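Local coordinates for protein cpftsy (Physcomitrella patens, PDB 4AK9) that probably acts as the chloroplast receptor of the signal recognition particle, a GTPase that helps deliver proteins to the thylakoid membrane, at residues A[16-21]-A[301-306]; A[27-32]-A[53-58]; A[91-96]-A[312-317]; A[127-132]-A[204-209]; A[183-188]-A[222-227]. All blocks are in the same frame, centred on the assembly; numbering follows the deposited sequence.

Interaction 1 of 5, residues A[16-21]-A[301-306]; sequences IQLLFS and IDDLQP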
# COMPACT_ATOMS: atom_id res chain seq x y z
N ILE A 16 -22.69 14.27 4.01
CA ILE A 16 -21.39 14.87 4.26
C ILE A 16 -20.75 14.47 5.59
O ILE A 16 -19.55 14.24 5.66
CB ILE A 16 -21.48 16.41 4.16
CG1 ILE A 16 -22.04 16.81 2.80
CG2 ILE A 16 -20.12 17.04 4.34
CD1 ILE A 16 -22.35 18.30 2.67
N GLN A 17 -21.54 14.34 6.67
CA GLN A 17 -20.91 13.97 7.94
C GLN A 17 -20.49 12.49 7.97
O GLN A 17 -19.50 12.14 8.62
CB GLN A 17 -21.76 14.36 9.17
CG GLN A 17 -21.20 13.87 10.55
CD GLN A 17 -19.80 14.40 10.92
OE1 GLN A 17 -18.98 13.66 11.46
NE2 GLN A 17 -19.55 15.69 10.65
N LEU A 18 -21.22 11.63 7.27
CA LEU A 18 -20.79 10.24 7.15
C LEU A 18 -19.46 10.13 6.37
O LEU A 18 -18.59 9.35 6.75
CB LEU A 18 -21.86 9.37 6.48
CG LEU A 18 -23.05 9.01 7.37
CD1 LEU A 18 -24.07 8.16 6.62
CD2 LEU A 18 -22.55 8.27 8.61
N LEU A 19 -19.32 10.90 5.28
CA LEU A 19 -18.04 10.94 4.55
C LEU A 19 -16.93 11.49 5.44
O LEU A 19 -15.81 10.96 5.48
CB LEU A 19 -18.13 11.82 3.31
CG LEU A 19 -18.73 11.32 2.01
CD1 LEU A 19 -18.22 12.23 0.89
CD2 LEU A 19 -18.35 9.86 1.74
N PHE A 20 -17.24 12.55 6.17
CA PHE A 20 -16.26 13.18 7.03
C PHE A 20 -15.74 12.24 8.09
O PHE A 20 -14.53 12.10 8.30
CB PHE A 20 -16.85 14.42 7.68
CG PHE A 20 -15.83 15.27 8.31
CD1 PHE A 20 -15.05 16.12 7.54
CD2 PHE A 20 -15.61 15.22 9.67
CE1 PHE A 20 -14.07 16.90 8.11
CE2 PHE A 20 -14.62 16.01 10.26
CZ PHE A 20 -13.86 16.84 9.47
N SER A 21 -16.64 11.58 8.80
CA SER A 21 -16.19 10.65 9.82
C SER A 21 -15.53 9.42 9.19
O SER A 21 -14.57 8.87 9.75
CB SER A 21 -17.33 10.24 10.74
OG SER A 21 -18.23 9.38 10.06
N ILE A 301 -26.49 0.52 7.84
CA ILE A 301 -27.11 0.19 6.57
C ILE A 301 -27.09 1.41 5.63
O ILE A 301 -27.05 1.27 4.40
CB ILE A 301 -28.55 -0.38 6.76
CG1 ILE A 301 -29.09 -0.93 5.43
CG2 ILE A 301 -29.47 0.69 7.38
CD1 ILE A 301 -30.43 -1.66 5.54
N ASP A 302 -27.07 2.61 6.20
CA ASP A 302 -27.06 3.80 5.35
C ASP A 302 -25.63 4.30 5.09
O ASP A 302 -25.42 5.39 4.55
CB ASP A 302 -27.93 4.90 5.97
CG ASP A 302 -29.43 4.54 5.95
OD1 ASP A 302 -29.96 4.20 4.86
OD2 ASP A 302 -30.08 4.60 7.02
N ASP A 303 -24.65 3.50 5.47
CA ASP A 303 -23.26 3.95 5.37
C ASP A 303 -22.60 3.69 4.00
O ASP A 303 -21.40 3.88 3.84
CB ASP A 303 -22.42 3.35 6.50
CG ASP A 303 -22.76 3.98 7.85
OD1 ASP A 303 -23.29 5.12 7.85
OD2 ASP A 303 -22.49 3.34 8.90
N LEU A 304 -23.40 3.27 3.03
CA LEU A 304 -22.93 3.15 1.65
C LEU A 304 -23.35 4.42 0.94
O LEU A 304 -24.54 4.70 0.76
CB LEU A 304 -23.56 1.95 0.96
CG LEU A 304 -23.06 1.69 -0.45
CD1 LEU A 304 -21.60 1.15 -0.41
CD2 LEU A 304 -24.00 0.71 -1.14
N GLN A 305 -22.37 5.24 0.56
CA GLN A 305 -22.68 6.57 0.05
C GLN A 305 -22.27 6.69 -1.41
O GLN A 305 -21.24 6.13 -1.81
CB GLN A 305 -21.96 7.63 0.87
CG GLN A 305 -22.56 7.78 2.28
CD GLN A 305 -23.99 8.27 2.21
OE1 GLN A 305 -24.30 9.22 1.48
NE2 GLN A 305 -24.89 7.63 2.96
N PRO A 306 -23.06 7.43 -2.20
CA PRO A 306 -22.70 7.67 -3.60
C PRO A 306 -21.45 8.54 -3.62
O PRO A 306 -21.30 9.42 -2.77
CB PRO A 306 -23.91 8.41 -4.16
CG PRO A 306 -24.58 9.02 -2.94
CD PRO A 306 -24.36 8.03 -1.84
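Leu18 reaches from helix 16-22 to the turn that leads into strand 304-306, and its side chain carries most of this contact. CB points at the turn. CG stands anti to the carbonyl carbon (chi1 -76°), and the first atom it meets is Asp303 OD1, at 3.9 Å. The chain then forks. CD2 lies 3.3 Å from Asp303 OD1, and CD1 lies 3.4 Å from the same oxygen. The carboxylate oxygen therefore faces the forked end of the leucine, and the two side chains cross at about a right angle. CD1 also lies 3.7 Å from Asp302 O and 3.8 Å from Gln305 NE2. The other carboxylate oxygen, Asp303 OD2, is bonded to Gly300 N. This should help hold the carboxylate in place. Gln305 bends back on its own turn: its NE2 donates to Asp302 O at 2.8 Å, nearly in line with the carbonyl and in the plane of the amide. Its OE1 takes a bond from Asp15 N, just before the helix. Beside this, Leu19 CD2 packs on Gln305 CB at 4.3 Å. Leu18 also touches Val297, and Leu19 touches Val295 of strand 292-296. The contact thus lays the N-terminal helix 16-22 against strand 304-306, the antiparallel edge of the GTPase-domain sheet next to 292-296. Leu304 of that strand turns away from helix 16-22 and packs on helix 126-142.

Interaction 2 of 5, residues A[27-32]-A[53-58]; sequences RENLAV and EEVLLV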
# COMPACT_ATOMS: atom_id res chain seq x y z
N ARG A 27 -7.57 11.33 6.91
CA ARG A 27 -7.39 12.78 7.06
C ARG A 27 -6.30 13.09 8.07
O ARG A 27 -5.55 14.07 7.91
CB ARG A 27 -8.73 13.44 7.41
CG ARG A 27 -8.67 14.94 7.56
CD ARG A 27 -10.07 15.48 7.75
NE ARG A 27 -10.76 14.85 8.87
CZ ARG A 27 -11.82 14.06 8.77
NH1 ARG A 27 -12.33 13.75 7.58
NH2 ARG A 27 -12.37 13.57 9.88
N GLU A 28 -6.19 12.26 9.10
CA GLU A 28 -5.17 12.48 10.12
C GLU A 28 -3.74 12.33 9.61
O GLU A 28 -2.85 13.08 10.01
CB GLU A 28 -5.37 11.54 11.30
CG GLU A 28 -4.24 11.59 12.31
CD GLU A 28 -4.69 11.17 13.70
OE1 GLU A 28 -5.70 10.43 13.79
OE2 GLU A 28 -4.03 11.59 14.69
N ASN A 29 -3.49 11.35 8.73
CA ASN A 29 -2.17 11.35 8.09
C ASN A 29 -2.01 12.57 7.21
O ASN A 29 -0.96 13.21 7.23
CB ASN A 29 -1.91 10.10 7.25
CG ASN A 29 -0.61 10.21 6.44
OD1 ASN A 29 0.49 10.36 7.00
ND2 ASN A 29 -0.75 10.18 5.11
N LEU A 30 -3.06 12.90 6.46
CA LEU A 30 -2.94 14.00 5.51
C LEU A 30 -2.82 15.38 6.17
O LEU A 30 -2.43 16.35 5.50
CB LEU A 30 -4.07 13.98 4.52
CG LEU A 30 -4.07 12.76 3.57
CD1 LEU A 30 -5.32 12.80 2.71
CD2 LEU A 30 -2.79 12.73 2.69
N ALA A 31 -3.14 15.45 7.46
CA ALA A 31 -3.09 16.73 8.19
C ALA A 31 -1.68 17.32 8.29
O ALA A 31 -1.51 18.55 8.38
CB ALA A 31 -3.70 16.58 9.58
N VAL A 32 -0.67 16.47 8.25
CA VAL A 32 0.69 16.98 8.32
C VAL A 32 1.05 17.86 7.11
O VAL A 32 2.04 18.60 7.17
CB VAL A 32 1.72 15.86 8.49
CG1 VAL A 32 1.30 14.92 9.62
CG2 VAL A 32 1.91 15.11 7.19
N GLU A 53 5.12 14.38 -1.28
CA GLU A 53 4.81 13.22 -2.08
C GLU A 53 4.83 11.97 -1.21
O GLU A 53 3.93 11.11 -1.35
CB GLU A 53 5.78 13.08 -3.23
CG GLU A 53 5.21 12.29 -4.35
CD GLU A 53 6.02 12.38 -5.61
OE1 GLU A 53 6.59 13.47 -5.93
OE2 GLU A 53 6.10 11.34 -6.29
N GLU A 54 5.79 11.88 -0.30
CA GLU A 54 5.86 10.77 0.66
C GLU A 54 4.66 10.74 1.61
O GLU A 54 4.19 9.67 1.94
CB GLU A 54 7.19 10.76 1.43
CG GLU A 54 8.40 10.55 0.50
CD GLU A 54 9.40 9.50 1.00
OE1 GLU A 54 10.18 9.80 1.93
OE2 GLU A 54 9.39 8.37 0.44
N VAL A 55 4.12 11.88 2.02
CA VAL A 55 2.93 11.88 2.84
C VAL A 55 1.76 11.26 2.06
O VAL A 55 0.99 10.41 2.59
CB VAL A 55 2.61 13.30 3.33
CG1 VAL A 55 1.22 13.33 3.92
CG2 VAL A 55 3.66 13.71 4.39
N LEU A 56 1.64 11.61 0.79
CA LEU A 56 0.63 10.99 -0.08
C LEU A 56 0.80 9.47 -0.20
O LEU A 56 -0.21 8.74 -0.18
CB LEU A 56 0.63 11.60 -1.47
CG LEU A 56 0.37 13.12 -1.55
CD1 LEU A 56 0.26 13.54 -3.01
CD2 LEU A 56 -0.90 13.49 -0.76
N LEU A 57 2.03 9.00 -0.31
CA LEU A 57 2.31 7.57 -0.42
C LEU A 57 1.86 6.83 0.85
O LEU A 57 1.34 5.70 0.77
CB LEU A 57 3.80 7.29 -0.73
CG LEU A 57 4.35 7.75 -2.09
CD1 LEU A 57 5.86 7.43 -2.18
CD2 LEU A 57 3.64 7.12 -3.28
N VAL A 58 2.00 7.47 1.99
CA VAL A 58 1.55 6.88 3.24
C VAL A 58 0.04 6.61 3.19
O VAL A 58 -0.44 5.58 3.68
CB VAL A 58 1.95 7.76 4.45
CG1 VAL A 58 1.37 7.18 5.75
CG2 VAL A 58 3.50 7.89 4.53
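The helical bundle of the SRP-type GTPases is the setting here: Asn29 and Leu30 of helix 24-30 and the following Val32 pack against the last turn of helix 45-58. Asn29 is the polar centre. Its CG lies anti to the backbone N (chi1 172°), which carries the amide across to the other helix. ND2 donates to Val55 O at 3.1 Å, with an N-H...O angle of 152°. The oxygen lies in the amide plane of Asn29, while the donor is tilted from the carbonyl plane of Val55. OD1 rests 3.5 Å from Val58 CG1, so the amide lies against that valine. Apolar pairs flank the bond. Val32 CG2 meets Val55 CG2 at 3.6 Å. Leu30 CD2 meets Leu56 CD2 at 4.0 Å, the two leucines crossing at about a right angle. Val58 also packs on Thr246 of the second subunit, so this helix end lies at the contact between the two chains. Asn29 ND2 has a further bond with Ser59 OG. One amide nitrogen thus ties the C-terminal end of helix 45-58 through both a backbone carbonyl and a hydroxyl, and the bonds probably fix the rotation of the amide within an otherwise apolar contact.

Interaction 3 of 5, residues A[91-96]-A[312-317]; sequences ALKKNI and FVDALF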
# COMPACT_ATOMS: atom_id res chain seq x y z
N ALA A 91 -3.61 24.03 -4.81
CA ALA A 91 -3.36 23.36 -6.08
C ALA A 91 -3.41 21.85 -5.88
O ALA A 91 -3.87 21.10 -6.77
CB ALA A 91 -2.01 23.77 -6.65
N LEU A 92 -2.92 21.40 -4.73
CA LEU A 92 -2.98 19.98 -4.38
C LEU A 92 -4.43 19.46 -4.43
O LEU A 92 -4.71 18.44 -5.03
CB LEU A 92 -2.37 19.76 -3.00
CG LEU A 92 -2.52 18.35 -2.38
CD1 LEU A 92 -1.76 17.30 -3.22
CD2 LEU A 92 -2.02 18.35 -0.96
N LYS A 93 -5.35 20.18 -3.79
CA LYS A 93 -6.75 19.79 -3.79
C LYS A 93 -7.33 19.79 -5.19
O LYS A 93 -8.05 18.86 -5.56
CB LYS A 93 -7.59 20.69 -2.87
CG LYS A 93 -7.17 20.61 -1.41
CD LYS A 93 -7.97 21.59 -0.51
CE LYS A 93 -9.47 21.36 -0.66
NZ LYS A 93 -10.27 22.17 0.31
N LYS A 94 -7.05 20.84 -5.98
CA LYS A 94 -7.59 20.91 -7.34
C LYS A 94 -7.07 19.82 -8.25
O LYS A 94 -7.82 19.30 -9.06
CB LYS A 94 -7.34 22.28 -7.98
CG LYS A 94 -8.11 23.37 -7.29
CD LYS A 94 -7.75 24.76 -7.80
CE LYS A 94 -8.51 25.83 -7.00
NZ LYS A 94 -7.83 27.15 -7.04
N ASN A 95 -5.79 19.48 -8.12
CA ASN A 95 -5.20 18.45 -8.94
C ASN A 95 -5.82 17.09 -8.61
O ASN A 95 -6.03 16.28 -9.51
CB ASN A 95 -3.69 18.36 -8.75
CG ASN A 95 -2.97 19.58 -9.30
OD1 ASN A 95 -3.53 20.35 -10.08
ND2 ASN A 95 -1.70 19.75 -8.90
N ILE A 96 -6.14 16.87 -7.34
CA ILE A 96 -6.78 15.62 -6.96
C ILE A 96 -8.19 15.58 -7.52
O ILE A 96 -8.62 14.57 -8.07
CB ILE A 96 -6.77 15.38 -5.43
CG1 ILE A 96 -5.32 15.18 -4.98
CG2 ILE A 96 -7.62 14.15 -5.07
CD1 ILE A 96 -5.11 15.29 -3.47
N PHE A 312 -15.39 14.24 -1.57
CA PHE A 312 -14.29 13.40 -1.13
C PHE A 312 -13.07 14.25 -0.82
O PHE A 312 -12.42 14.09 0.22
CB PHE A 312 -13.98 12.35 -2.21
CG PHE A 312 -12.75 11.54 -1.95
CD1 PHE A 312 -12.76 10.51 -1.01
CD2 PHE A 312 -11.57 11.81 -2.65
CE1 PHE A 312 -11.59 9.76 -0.78
CE2 PHE A 312 -10.39 11.05 -2.42
CZ PHE A 312 -10.43 10.02 -1.48
N VAL A 313 -12.75 15.18 -1.73
CA VAL A 313 -11.57 16.00 -1.54
C VAL A 313 -11.74 16.85 -0.27
O VAL A 313 -10.81 16.98 0.55
CB VAL A 313 -11.26 16.89 -2.78
CG1 VAL A 313 -10.10 17.86 -2.47
CG2 VAL A 313 -10.90 16.00 -3.99
N ASP A 314 -12.94 17.40 -0.10
CA ASP A 314 -13.23 18.16 1.13
C ASP A 314 -13.18 17.33 2.43
O ASP A 314 -12.88 17.86 3.50
CB ASP A 314 -14.59 18.84 1.01
CG ASP A 314 -14.60 19.95 -0.05
OD1 ASP A 314 -13.52 20.50 -0.37
OD2 ASP A 314 -15.70 20.25 -0.55
N ALA A 315 -13.46 16.04 2.33
CA ALA A 315 -13.34 15.15 3.48
C ALA A 315 -11.88 14.85 3.84
O ALA A 315 -11.55 14.69 5.02
CB ALA A 315 -14.12 13.86 3.24
N LEU A 316 -11.01 14.76 2.84
CA LEU A 316 -9.58 14.54 3.09
C LEU A 316 -8.89 15.81 3.54
O LEU A 316 -7.99 15.77 4.37
CB LEU A 316 -8.90 14.10 1.81
CG LEU A 316 -9.37 12.77 1.23
CD1 LEU A 316 -8.34 12.29 0.22
CD2 LEU A 316 -9.54 11.79 2.33
N PHE A 317 -9.33 16.94 2.97
CA PHE A 317 -8.66 18.22 3.19
C PHE A 317 -9.68 19.31 3.51
O PHE A 317 -9.93 20.18 2.68
CB PHE A 317 -7.89 18.65 1.93
CG PHE A 317 -6.79 17.73 1.54
CD1 PHE A 317 -5.60 17.70 2.26
CD2 PHE A 317 -6.91 16.92 0.41
CE1 PHE A 317 -4.56 16.85 1.87
CE2 PHE A 317 -5.88 16.06 0.02
CZ PHE A 317 -4.70 16.04 0.74
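Lys93 and Phe317 slide past each other in opposite directions, and the rest of the contact is arranged round them. The lysine chain runs along the base of the phenylalanine, with CD 3.8 Å from Phe317 CB. A bend at chi3 (55°) turns its end toward the chain terminus. There NZ donates to Phe317 O at 3.1 Å, close to the line of the carbonyl (C=O...N 172°). NZ also makes a long salt bridge, 3.7 Å, to Asp314 OD1. That aspartate comes in across the lysine at about a right angle, and its OD1 is also bonded to Gln310 NE2. Two aliphatic tips of helix 85-101 reach the far end of the Phe317 ring from the same side of its plane: Leu92 CD2 is 3.9 Å from CZ, and Ile96 CD1 is 3.7 Å from CE2. Both side chains cross that of Phe317 at about a right angle.

This is where the C-terminal helix of the GTPase domain packs on the helical bundle domain, the interface between the two domains in SRP-type GTPases. The segments 91-96 and 312-316 run roughly antiparallel, with their axes at 145° and 10.2 Å apart at the closest. Phe317 is the first residue to leave the helix.

Val313 meets the bundle helix with both methyls. CG1 touches Lys93 CB at 3.8 Å, and CG2 touches Ile96 CG2 obliquely. Ile69 of helix 63-78 touches both Leu92 and Ile96. Leu30 reaches the Phe317 ring from helix 24-30, and Val282 of helix 280-288 packs on Ile96.

Interaction 4 of 5, residues A[127-132]-A[204-209]; sequences GGKTTT and LCDTSG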
# COMPACT_ATOMS: atom_id res chain seq x y z
N GLY A 127 -18.88 -12.03 1.32
CA GLY A 127 -19.56 -11.30 2.37
C GLY A 127 -19.63 -9.80 2.16
O GLY A 127 -20.65 -9.18 2.51
N GLY A 128 -18.55 -9.21 1.64
CA GLY A 128 -18.53 -7.80 1.32
C GLY A 128 -19.52 -7.50 0.21
O GLY A 128 -20.24 -6.48 0.26
N LYS A 129 -19.54 -8.38 -0.79
CA LYS A 129 -20.48 -8.29 -1.90
C LYS A 129 -21.91 -8.39 -1.40
O LYS A 129 -22.77 -7.59 -1.80
CB LYS A 129 -20.23 -9.40 -2.94
CG LYS A 129 -18.98 -9.25 -3.74
CD LYS A 129 -18.96 -10.24 -4.95
CE LYS A 129 -18.93 -11.70 -4.52
NZ LYS A 129 -18.45 -12.56 -5.67
N THR A 130 -22.16 -9.34 -0.51
CA THR A 130 -23.51 -9.55 0.04
C THR A 130 -23.99 -8.32 0.80
O THR A 130 -25.10 -7.82 0.57
CB THR A 130 -23.55 -10.78 0.97
OG1 THR A 130 -23.14 -11.94 0.23
CG2 THR A 130 -24.95 -10.99 1.48
N THR A 131 -23.14 -7.81 1.68
CA THR A 131 -23.47 -6.62 2.44
C THR A 131 -23.72 -5.44 1.52
O THR A 131 -24.68 -4.70 1.69
CB THR A 131 -22.30 -6.28 3.40
OG1 THR A 131 -22.21 -7.30 4.40
CG2 THR A 131 -22.54 -4.95 4.07
N THR A 132 -22.86 -5.26 0.51
CA THR A 132 -23.03 -4.13 -0.41
C THR A 132 -24.36 -4.20 -1.16
O THR A 132 -25.04 -3.18 -1.33
CB THR A 132 -21.85 -4.02 -1.40
OG1 THR A 132 -20.64 -3.86 -0.63
CG2 THR A 132 -22.02 -2.80 -2.34
N LEU A 204 -30.83 -6.89 -8.69
CA LEU A 204 -29.48 -6.83 -8.09
C LEU A 204 -28.91 -8.24 -8.03
O LEU A 204 -29.38 -9.07 -7.27
CB LEU A 204 -29.55 -6.22 -6.68
CG LEU A 204 -29.32 -4.73 -6.41
CD1 LEU A 204 -29.51 -3.90 -7.63
CD2 LEU A 204 -30.13 -4.17 -5.21
N CYS A 205 -27.89 -8.52 -8.84
CA CYS A 205 -27.34 -9.89 -8.97
C CYS A 205 -26.06 -10.11 -8.18
O CYS A 205 -25.09 -9.37 -8.35
CB CYS A 205 -27.01 -10.20 -10.44
SG CYS A 205 -28.41 -10.04 -11.57
N ASP A 206 -26.03 -11.15 -7.36
CA ASP A 206 -24.77 -11.57 -6.75
C ASP A 206 -24.10 -12.55 -7.69
O ASP A 206 -24.77 -13.19 -8.50
CB ASP A 206 -25.02 -12.22 -5.40
CG ASP A 206 -23.76 -12.29 -4.53
OD1 ASP A 206 -22.71 -11.72 -4.93
OD2 ASP A 206 -23.84 -12.91 -3.44
N THR A 207 -22.78 -12.66 -7.62
CA THR A 207 -22.03 -13.58 -8.48
C THR A 207 -20.94 -14.25 -7.66
O THR A 207 -20.54 -13.74 -6.60
CB THR A 207 -21.34 -12.85 -9.66
OG1 THR A 207 -20.46 -11.82 -9.14
CG2 THR A 207 -22.36 -12.21 -10.59
N SER A 208 -20.43 -15.38 -8.16
CA SER A 208 -19.33 -16.04 -7.45
C SER A 208 -18.02 -15.34 -7.79
O SER A 208 -17.85 -14.79 -8.89
CB SER A 208 -19.27 -17.52 -7.80
OG SER A 208 -20.52 -18.13 -7.54
N GLY A 209 -17.07 -15.35 -6.86
CA GLY A 209 -15.76 -14.80 -7.16
C GLY A 209 -14.76 -15.21 -6.10
O GLY A 209 -15.15 -15.49 -4.97
O HOH W 1 -17.59 -11.97 -8.77
O HOH W 2 -18.22 -14.72 -4.03
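Lys129 bonds to the backbone of Thr207. The lysine lies in a sequence that fits the P-loop (Walker A), and the segment Asp-Thr-Ser-Gly at 206-209 matches the DxxG (G3) motif of GTPases. Both are probably parts of the nucleotide site.

The direct hydrogen bond is short: Lys129 NZ donates to Thr207 O at 2.6 Å. The donor stands above the carbonyl plane, 38° out of it. NZ also bonds to Gly123 O, so two backbone carbonyls hold the ammonium group.

Water adds further links. Water 2 accepts from Lys129 NZ at 2.7 Å and, weakly, from Gly209 N. Water 1 donates to Thr207 OG1 at 2.9 Å and to Ser208 O at 2.8 Å, and accepts a weak bond from Lys129 NZ. Thr207 OG1 is also hydrogen-bonded to Ile121 O.

Two pairs stay beyond bonding distance. Lys129 NZ is 4.4 Å from Asp206 OD1, too far for a salt bridge, and the two side chains cross at about a right angle. Thr130 OG1 lies 3.9 Å from Asp206 OD2, but its bond is to Gly126 O.

Within the P-loop helix, Thr132 OG1 donates to Gly128 O at 2.8 Å, from the opposite face of the carbonyl to Thr132 N.

Interaction 5 of 5, residues A[183-188]-A[222-227]; sequences RPAAVL and RGCKRA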
# COMPACT_ATOMS: atom_id res chain seq x y z
N ARG A 183 -26.66 -23.92 -10.70
CA ARG A 183 -25.73 -23.15 -11.51
C ARG A 183 -26.15 -21.70 -11.50
O ARG A 183 -27.33 -21.39 -11.64
CB ARG A 183 -25.70 -23.65 -12.95
CG ARG A 183 -26.02 -25.11 -13.12
CD ARG A 183 -25.11 -25.98 -12.27
NE ARG A 183 -23.90 -26.37 -12.97
CZ ARG A 183 -22.94 -27.12 -12.42
NH1 ARG A 183 -23.06 -27.53 -11.16
NH2 ARG A 183 -21.87 -27.44 -13.13
N PRO A 184 -25.18 -20.81 -11.34
CA PRO A 184 -25.35 -19.36 -11.21
C PRO A 184 -26.02 -18.74 -12.41
O PRO A 184 -26.94 -17.94 -12.23
CB PRO A 184 -23.91 -18.85 -11.13
CG PRO A 184 -23.12 -20.02 -10.67
CD PRO A 184 -23.78 -21.22 -11.24
N ALA A 185 -25.57 -19.11 -13.61
CA ALA A 185 -26.16 -18.56 -14.84
C ALA A 185 -27.67 -18.77 -14.91
O ALA A 185 -28.42 -17.84 -15.25
CB ALA A 185 -25.45 -19.13 -16.08
N ALA A 186 -28.12 -19.97 -14.53
CA ALA A 186 -29.55 -20.29 -14.55
C ALA A 186 -30.35 -19.48 -13.51
O ALA A 186 -31.48 -19.07 -13.77
CB ALA A 186 -29.78 -21.78 -14.35
N VAL A 187 -29.75 -19.26 -12.34
CA VAL A 187 -30.37 -18.43 -11.32
C VAL A 187 -30.53 -17.01 -11.81
O VAL A 187 -31.60 -16.40 -11.66
CB VAL A 187 -29.52 -18.40 -10.02
CG1 VAL A 187 -30.10 -17.41 -9.00
CG2 VAL A 187 -29.40 -19.79 -9.43
N LEU A 188 -29.45 -16.47 -12.39
CA LEU A 188 -29.51 -15.12 -12.90
C LEU A 188 -30.56 -14.96 -14.01
O LEU A 188 -31.29 -13.97 -14.05
CB LEU A 188 -28.11 -14.63 -13.35
CG LEU A 188 -27.06 -14.52 -12.23
CD1 LEU A 188 -25.89 -13.63 -12.65
CD2 LEU A 188 -27.68 -13.94 -10.97
N ARG A 222 -18.32 -15.11 -17.00
CA ARG A 222 -18.66 -14.69 -18.37
C ARG A 222 -19.98 -15.32 -18.80
O ARG A 222 -20.79 -14.68 -19.47
CB ARG A 222 -17.56 -15.09 -19.33
CG ARG A 222 -16.27 -14.36 -19.09
CD ARG A 222 -15.29 -14.57 -20.21
NE ARG A 222 -14.28 -13.51 -20.23
CZ ARG A 222 -12.98 -13.74 -20.36
NH1 ARG A 222 -12.60 -15.00 -20.45
NH2 ARG A 222 -12.08 -12.75 -20.41
N GLY A 223 -20.19 -16.57 -18.38
CA GLY A 223 -21.42 -17.29 -18.67
C GLY A 223 -22.62 -16.63 -18.02
O GLY A 223 -23.72 -16.63 -18.58
N CYS A 224 -22.41 -16.06 -16.83
CA CYS A 224 -23.45 -15.31 -16.15
C CYS A 224 -23.80 -14.04 -16.91
O CYS A 224 -24.98 -13.68 -17.03
CB CYS A 224 -23.01 -14.92 -14.73
SG CYS A 224 -23.10 -16.26 -13.55
N LYS A 225 -22.77 -13.35 -17.40
CA LYS A 225 -23.02 -12.14 -18.17
C LYS A 225 -23.83 -12.50 -19.40
O LYS A 225 -24.79 -11.80 -19.75
CB LYS A 225 -21.71 -11.45 -18.58
CG LYS A 225 -21.92 -10.00 -19.01
CD LYS A 225 -21.23 -9.67 -20.33
CE LYS A 225 -21.98 -10.22 -21.56
NZ LYS A 225 -23.00 -9.29 -22.20
N ARG A 226 -23.48 -13.60 -20.05
CA ARG A 226 -24.18 -14.00 -21.29
C ARG A 226 -25.63 -14.39 -21.06
O ARG A 226 -26.51 -14.00 -21.83
CB ARG A 226 -23.45 -15.14 -21.97
CG ARG A 226 -22.13 -14.74 -22.58
CD ARG A 226 -21.54 -15.93 -23.33
NE ARG A 226 -20.10 -15.78 -23.45
CZ ARG A 226 -19.20 -16.56 -22.85
NH1 ARG A 226 -19.61 -17.59 -22.11
NH2 ARG A 226 -17.91 -16.32 -23.02
N ALA A 227 -25.88 -15.15 -20.00
CA ALA A 227 -27.24 -15.51 -19.59
C ALA A 227 -28.09 -14.30 -19.27
O ALA A 227 -29.27 -14.27 -19.61
CB ALA A 227 -27.21 -16.45 -18.42
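No planar side chain meets across the contact between helix 184-197 and helix 215-231, where Pro184 CB rests on Cys224 SG at 3.6 Å. The Arg226 guanidinium, which takes no part, has Arg222 O of its own helix over one face, 3.9 Å above the plane and offset toward the rim, and its NH1 pairs with Glu219. Small residues line the closest approach, with Pro184 and Leu188 beside them. Cys224 lies between these two. Its SG stands anti to the carbonyl carbon (chi1 -77°), which turns it toward the first turn of the other helix, 3.8 Å from Ala185 N. Leu188 CD1 covers Cys224 CB at 3.8 Å. Ala185 CB sits 3.9 Å from Gly223 O and 4.0 Å from Ala227 CB. Ala227 CB in turn touches Ala185 O. Where the backbones come closest, at Ala185 and Cys224 (CA to CA 4.4 Å), the side chains are small. This probably helps the axes of the short segments come within 8.4 Å; they run nearly parallel, at 25°. In chain order the two helices precede and follow strand 202-205. Parallel neighbours packed side by side like this are typical of successive beta-alpha-beta crossovers in a P-loop GTPase fold.

In the fold
The five contacts fall into two groups joined by interaction 1. Interactions 2 and 3 lie at the helical bundle end, with centres 12 Å apart. They meet where Leu30 packs on Phe317 and Arg27 NH1 reaches Ala315 O at 2.8 Å. Interactions 4 and 5 lie in the GTPase domain, with centres 14 Å apart. Leu188 of interaction 5 packs on Cys205 and Asp206, behind the probable nucleotide site at interaction 4. Interaction 1 touches interactions 2, 3 and 4: Phe20 O and Leu19 face interactions 2 and 3, while Leu304 packs on Thr132 of the P-loop helix. Interactions 3 and 4 do not touch; their centres are 31 Å apart.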